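Local coordinates for putative aminotransferase (Actinomadura melliaura, PDB 4ZWV), which is probably a pyridoxal-phosphate-dependent sugar aminotransferase that helps to make the aminopentose of the indolocarbazole AT2433, at residues 76-81 / 113-118; 321-326 / 332-337. All coordinates share one frame; numbering follows the deposited sequence.

In the fold
Early in the chain, strand 76-79 enters the mixed sheet; helix 85-93 and strand 97-100 follow before the chain returns as helix 112-118 over strand 76-79, which closes contact 1. Some two hundred residues later, between helices 303-312 and 338-344, contact 2 closes a short loop in which only 327-331 separate its two segments. The contacts therefore follow in series, neither nested nor crossed, yet their centres lie 13 Å apart. They meet at P81, just past the strand: its O probably accepts a hydrogen bond from N324 N at 2.9 Å, and its ring packs on D325 and L337. The loop between helices 303-312 and 338-344 is thereby tied to the turn that leaves strand 76-79.

Contact 1: residues 76-81 / 113-118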
loop_
_atom_site.group_PDB
_atom_site.type_symbol
_atom_site.label_atom_id
_atom_site.label_comp_id
_atom_site.label_asym_id
_atom_site.label_seq_id
_atom_site.Cartn_x
_atom_site.Cartn_y
_atom_site.Cartn_z
ATOM N N GLU A 76 -9.726 -9.535 19.751
ATOM C CA GLU A 76 -10.762 -8.535 19.585
ATOM C C GLU A 76 -10.200 -7.123 19.466
ATOM O O GLU A 76 -9.412 -6.684 20.303
ATOM C CB GLU A 76 -11.722 -8.630 20.768
ATOM C CG GLU A 76 -12.724 -7.519 20.905
ATOM C CD GLU A 76 -13.556 -7.692 22.161
ATOM O OE1 GLU A 76 -14.727 -8.113 22.045
ATOM O OE2 GLU A 76 -13.031 -7.437 23.269
ATOM N N VAL A 77 -10.619 -6.399 18.434
ATOM C CA VAL A 77 -10.324 -4.971 18.368
ATOM C C VAL A 77 -11.652 -4.243 18.438
ATOM O O VAL A 77 -12.566 -4.542 17.673
ATOM C CB VAL A 77 -9.582 -4.574 17.086
ATOM C CG1 VAL A 77 -9.314 -3.063 17.082
ATOM C CG2 VAL A 77 -8.271 -5.351 16.978
ATOM N N LEU A 78 -11.759 -3.301 19.369
ATOM C CA LEU A 78 -12.979 -2.518 19.546
ATOM C C LEU A 78 -12.936 -1.299 18.634
ATOM O O LEU A 78 -11.949 -0.577 18.601
ATOM C CB LEU A 78 -13.125 -2.107 21.010
ATOM C CG LEU A 78 -13.373 -3.278 21.951
ATOM C CD1 LEU A 78 -13.043 -2.956 23.415
ATOM C CD2 LEU A 78 -14.820 -3.657 21.835
ATOM N N SER A 79 -14.011 -1.081 17.891
ATOM C CA SER A 79 -14.051 -0.013 16.903
ATOM C C SER A 79 -15.508 0.351 16.660
ATOM O O SER A 79 -16.393 -0.481 16.858
ATOM C CB SER A 79 -13.376 -0.474 15.604
ATOM O OG SER A 79 -13.263 0.577 14.668
ATOM N N THR A 80 -15.764 1.587 16.243
ATOM C CA THR A 80 -17.126 1.974 15.877
ATOM C C THR A 80 -17.312 1.798 14.369
ATOM O O THR A 80 -16.344 1.851 13.605
ATOM C CB THR A 80 -17.457 3.432 16.289
ATOM O OG1 THR A 80 -18.871 3.579 16.452
ATOM C CG2 THR A 80 -16.992 4.424 15.243
ATOM N N PRO A 81 -18.556 1.554 13.930
ATOM C CA PRO A 81 -18.788 1.424 12.492
ATOM C C PRO A 81 -19.013 2.749 11.778
ATOM O O PRO A 81 -19.084 2.748 10.549
ATOM C CB PRO A 81 -20.043 0.554 12.409
ATOM C CG PRO A 81 -20.765 0.802 13.687
ATOM C CD PRO A 81 -19.736 1.172 14.732
ATOM N N ASP A 113 -18.961 5.068 27.171
ATOM C CA ASP A 113 -19.648 4.220 28.147
ATOM C C ASP A 113 -19.771 2.808 27.585
ATOM O O ASP A 113 -19.546 1.815 28.284
ATOM C CB ASP A 113 -21.040 4.761 28.474
ATOM C CG ASP A 113 -20.997 6.077 29.219
ATOM O OD1 ASP A 113 -20.210 6.192 30.179
ATOM O OD2 ASP A 113 -21.744 6.998 28.835
ATOM N N ASP A 114 -20.138 2.732 26.309
ATOM C CA ASP A 114 -20.283 1.446 25.639
ATOM C C ASP A 114 -18.915 0.786 25.489
ATOM O O ASP A 114 -18.786 -0.420 25.664
ATOM C CB ASP A 114 -20.959 1.622 24.276
ATOM C CG ASP A 114 -21.452 0.310 23.691
ATOM O OD1 ASP A 114 -22.116 -0.462 24.427
ATOM O OD2 ASP A 114 -21.186 0.050 22.498
ATOM N N LEU A 115 -17.898 1.588 25.191
ATOM C CA LEU A 115 -16.538 1.073 25.122
ATOM C C LEU A 115 -16.149 0.368 26.415
ATOM O O LEU A 115 -15.692 -0.778 26.396
ATOM C CB LEU A 115 -15.544 2.192 24.832
ATOM C CG LEU A 115 -14.088 1.721 24.939
ATOM C CD1 LEU A 115 -13.752 0.699 23.858
ATOM C CD2 LEU A 115 -13.152 2.908 24.871
ATOM N N GLU A 116 -16.353 1.041 27.541
ATOM C CA GLU A 116 -15.918 0.462 28.805
ATOM C C GLU A 116 -16.658 -0.849 29.099
ATOM O O GLU A 116 -16.055 -1.809 29.598
ATOM C CB GLU A 116 -16.095 1.451 29.956
ATOM C CG GLU A 116 -15.576 0.857 31.265
ATOM C CD GLU A 116 -15.197 1.888 32.309
ATOM O OE1 GLU A 116 -15.645 3.051 32.213
ATOM O OE2 GLU A 116 -14.452 1.514 33.244
ATOM N N ARG A 117 -17.940 -0.916 28.746
ATOM C CA ARG A 117 -18.708 -2.143 28.950
ATOM C C ARG A 117 -18.215 -3.300 28.079
ATOM O O ARG A 117 -18.421 -4.470 28.419
ATOM C CB ARG A 117 -20.192 -1.903 28.667
ATOM C CG ARG A 117 -20.891 -1.031 29.697
ATOM C CD ARG A 117 -22.401 -1.046 29.485
ATOM N NE ARG A 117 -22.784 -0.597 28.153
ATOM C CZ ARG A 117 -23.210 0.631 27.867
ATOM N NH1 ARG A 117 -23.320 1.553 28.822
ATOM N NH2 ARG A 117 -23.541 0.932 26.621
ATOM N N LYS A 118 -17.567 -2.987 26.959
ATOM C CA LYS A 118 -17.221 -4.034 25.999
ATOM C C LYS A 118 -15.768 -4.497 26.054
ATOM O O LYS A 118 -15.398 -5.467 25.398
ATOM C CB LYS A 118 -17.580 -3.568 24.591
ATOM C CG LYS A 118 -19.087 -3.623 24.360
ATOM C CD LYS A 118 -19.490 -2.988 23.048
ATOM C CE LYS A 118 -20.950 -3.300 22.747
ATOM N NZ LYS A 118 -21.467 -2.491 21.608
HETATM O O HOH W 1 -16.539 -7.400 24.054
#
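L78 overlaps two side chains of helix 112-118 at once, with its CD1 methyl 3.7 Å from CD1 of L115 and its CD2 methyl 3.9 Å from CB of K118. The packing belongs to a beta-alpha-beta crossover in the large alpha/beta domain of a fold type I aminotransferase. Helix 112-118 joins strand 97-100 to strand 123-129 and passes over strand 76-79, which lies between them in the sheet. Strand and helix segments run nearly antiparallel, at 169°, with their axes 9.9 Å apart. CB of L115 does not face the strand; the leucine still meets L78 because its CG stands opposite the backbone N (chi1 172°), which swings CD1 inward. I126 of strand 123-129 touches both leucines and widens the apolar layer.

Of the K118 side chain, CB is the part that meets L78; its extended chain leads away to NZ, which bonds D114 OD2 at 2.7 Å through the syn lone pair and also meets W100 O. R117 NH2 takes the other oxygen of the same carboxylate, D114 OD1, at 3.0 Å from a tilted position, so the two basic residues share one acid along the helix.

Two residues before L78, on the same face of the strand, comes the carboxylate of buried E76, modelled in two conformers. In the one described, OE2 is hydrogen-bonded to the hydroxyls of T123 and S120, and OE1 to that of T99. One water then bridges strand and helix end, donating to E76 OE1 at 2.8 Å and to K118 O at 2.6 Å.

Contact 2: residues 321-326 / 332-337; sequences SRRNDE and HLRTSL
R334 reaches across the backbone of D325 and ends among the acids of segment 321-326, in a salt-bridge network inside the loop that precedes helix 338-344. From CB, which itself does not face that segment, the chain bends at chi2 (-133°) and chi3; CG and then CD pass D325 O, CD at 3.7 Å. The same carbonyl oxygen lies beneath one face of the guanidinium, near its rim; NE is close to it but makes no hydrogen bond there, giving its N-H instead to a water. CZ follows over E326 CA, NH1 and NH2 both come near E326 CG, NH2 the closer, and NH2 also makes a weak, bent bond of 3.0 Å to D325 OD2. R334 is exposed and modelled in two conformers, of which this is one.

D325 is held more firmly from its own segment. R323 grips it side-on, NE to OD1 at 2.8 Å and almost straight (174°), NH2 to OD2 at 2.8 Å, both on syn lone pairs. R323 NH1 also pairs with D341 of helix 338-344. The R334 guanidinium stands nearly perpendicular to this carboxylate, and its NH2 comes to OD2 from a different direction than R323 NH2; the acid probably offsets the closeness of their charges. With an alanine at D325, R323 and R334 are likely to lose the carboxylate they share, and the R334 tip would be less firmly placed, relying more on its water link to E326. E326 receives R322 NE and NH2 on OE1 alone, while its OE2 reaches R334 NH2 through a water.

L337, the N-cap residue of helix 338-344, packs its CD1 methyl 3.6 Å from D325 OD2, roughly across from R334; a water accepts from R323 NH2 at 3.2 Å and from L337 N at 2.9 Å.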
loop_
_atom_site.group_PDB
_atom_site.type_symbol
_atom_site.label_atom_id
_atom_site.label_comp_id
_atom_site.label_asym_id
_atom_site.label_seq_id
_atom_site.Cartn_x
_atom_site.Cartn_y
_atom_site.Cartn_z
ATOM N N SER A 321 -19.412 7.858 4.567
ATOM C CA SER A 321 -19.439 6.425 4.293
ATOM C C SER A 321 -20.745 5.812 4.780
ATOM O O SER A 321 -21.448 6.400 5.599
ATOM C CB SER A 321 -18.266 5.707 4.975
ATOM O OG SER A 321 -17.046 5.943 4.293
ATOM N N ARG A 322 -21.057 4.622 4.282
ATOM C CA ARG A 322 -22.107 3.798 4.878
ATOM C C ARG A 322 -21.600 3.277 6.228
ATOM O O ARG A 322 -20.420 2.941 6.352
ATOM C CB ARG A 322 -22.478 2.636 3.954
ATOM C CG ARG A 322 -23.596 1.765 4.476
ATOM C CD ARG A 322 -23.878 0.586 3.545
ATOM N NE ARG A 322 -25.063 -0.146 3.985
ATOM C CZ ARG A 322 -25.670 -1.096 3.282
ATOM N NH1 ARG A 322 -25.213 -1.430 2.084
ATOM N NH2 ARG A 322 -26.737 -1.710 3.779
ATOM N N ARG A 323 -22.463 3.216 7.243
ATOM C CA ARG A 323 -22.043 2.596 8.504
ATOM C C ARG A 323 -21.499 1.190 8.218
ATOM O O ARG A 323 -22.155 0.390 7.536
ATOM C CB ARG A 323 -23.199 2.560 9.521
ATOM C CG ARG A 323 -24.471 1.863 9.044
ATOM C CD ARG A 323 -25.601 1.979 10.085
ATOM N NE ARG A 323 -25.366 1.133 11.254
ATOM C CZ ARG A 323 -26.181 1.094 12.302
ATOM N NH1 ARG A 323 -27.270 1.861 12.320
ATOM N NH2 ARG A 323 -25.906 0.303 13.329
ATOM N N ASN A 324 -20.290 0.895 8.707
ATOM C CA ASN A 324 -19.540 -0.262 8.197
ATOM C C ASN A 324 -20.153 -1.592 8.631
ATOM O O ASN A 324 -19.926 -2.626 7.989
ATOM C CB ASN A 324 -18.078 -0.243 8.664
ATOM C CG ASN A 324 -17.273 0.958 8.157
ATOM O OD1 ASN A 324 -16.098 1.072 8.491
ATOM N ND2 ASN A 324 -17.888 1.860 7.391
ATOM N N ASP A 325 -20.919 -1.564 9.720
ATOM C CA ASP A 325 -21.504 -2.788 10.262
ATOM C C ASP A 325 -22.639 -3.323 9.394
ATOM O O ASP A 325 -23.085 -4.450 9.596
ATOM C CB ASP A 325 -21.993 -2.564 11.717
ATOM C CG ASP A 325 -23.065 -1.478 11.843
ATOM O OD1 ASP A 325 -23.037 -0.483 11.089
ATOM O OD2 ASP A 325 -23.940 -1.618 12.734
ATOM N N GLU A 326 -23.078 -2.539 8.410
ATOM C CA GLU A 326 -24.129 -2.991 7.489
ATOM C C GLU A 326 -23.591 -3.761 6.268
ATOM O O GLU A 326 -24.373 -4.350 5.515
ATOM C CB GLU A 326 -24.966 -1.800 7.009
ATOM C CG GLU A 326 -25.964 -1.308 8.050
ATOM C CD GLU A 326 -26.887 -0.217 7.532
ATOM O OE1 GLU A 326 -26.723 0.236 6.385
ATOM O OE2 GLU A 326 -27.798 0.198 8.285
ATOM N N HIS A 332 -21.620 -11.376 10.017
ATOM C CA HIS A 332 -21.468 -12.251 11.179
ATOM C C HIS A 332 -21.108 -11.500 12.463
ATOM O O HIS A 332 -21.087 -12.090 13.543
ATOM C CB HIS A 332 -20.400 -13.324 10.896
ATOM C CG HIS A 332 -19.042 -12.766 10.602
ATOM N ND1 HIS A 332 -18.766 -12.044 9.463
ATOM C CD2 HIS A 332 -17.875 -12.848 11.286
ATOM C CE1 HIS A 332 -17.495 -11.686 9.464
ATOM N NE2 HIS A 332 -16.930 -12.164 10.559
ATOM N N LEU A 333 -20.839 -10.205 12.342
ATOM C CA LEU A 333 -20.405 -9.392 13.479
ATOM C C LEU A 333 -21.466 -8.398 13.959
ATOM O O LEU A 333 -21.189 -7.555 14.823
ATOM C CB LEU A 333 -19.122 -8.626 13.117
ATOM C CG LEU A 333 -17.924 -9.470 12.691
ATOM C CD1 LEU A 333 -16.754 -8.572 12.282
ATOM C CD2 LEU A 333 -17.520 -10.404 13.824
ATOM N N ARG A 334 -22.673 -8.496 13.416
ATOM C CA ARG A 334 -23.699 -7.508 13.729
ATOM C C ARG A 334 -24.061 -7.521 15.202
ATOM O O ARG A 334 -24.142 -8.576 15.830
ATOM C CB ARG A 334 -24.953 -7.733 12.888
ATOM C CG ARG A 334 -24.740 -7.463 11.417
ATOM C CD ARG A 334 -25.850 -6.607 10.862
ATOM N NE ARG A 334 -25.696 -5.228 11.309
ATOM C CZ ARG A 334 -26.428 -4.213 10.867
ATOM N NH1 ARG A 334 -27.368 -4.419 9.956
ATOM N NH2 ARG A 334 -26.209 -2.991 11.327
ATOM N N THR A 335 -24.262 -6.329 15.745
ATOM C CA THR A 335 -24.686 -6.179 17.124
ATOM C C THR A 335 -25.661 -5.013 17.210
ATOM O O THR A 335 -25.791 -4.233 16.268
ATOM C CB THR A 335 -23.484 -5.948 18.056
ATOM O OG1 THR A 335 -23.883 -6.098 19.419
ATOM C CG2 THR A 335 -22.924 -4.571 17.856
ATOM N N SER A 336 -26.355 -4.897 18.332
ATOM C CA SER A 336 -27.320 -3.813 18.484
ATOM C C SER A 336 -26.620 -2.525 18.899
ATOM O O SER A 336 -25.961 -2.485 19.926
ATOM C CB SER A 336 -28.389 -4.184 19.501
ATOM O OG SER A 336 -29.257 -3.083 19.725
ATOM N N LEU A 337 -26.775 -1.482 18.092
ATOM C CA LEU A 337 -26.160 -0.191 18.376
ATOM C C LEU A 337 -27.236 0.888 18.369
ATOM O O LEU A 337 -27.375 1.627 17.399
ATOM C CB LEU A 337 -25.070 0.130 17.347
ATOM C CG LEU A 337 -23.953 -0.905 17.221
ATOM C CD1 LEU A 337 -23.033 -0.568 16.047
ATOM C CD2 LEU A 337 -23.152 -0.993 18.509
HETATM O O HOH W 2 -27.729 -1.298 15.397
HETATM O O HOH W 3 -24.344 -3.915 13.932
HETATM O O HOH W 4 -28.222 -1.185 10.528
#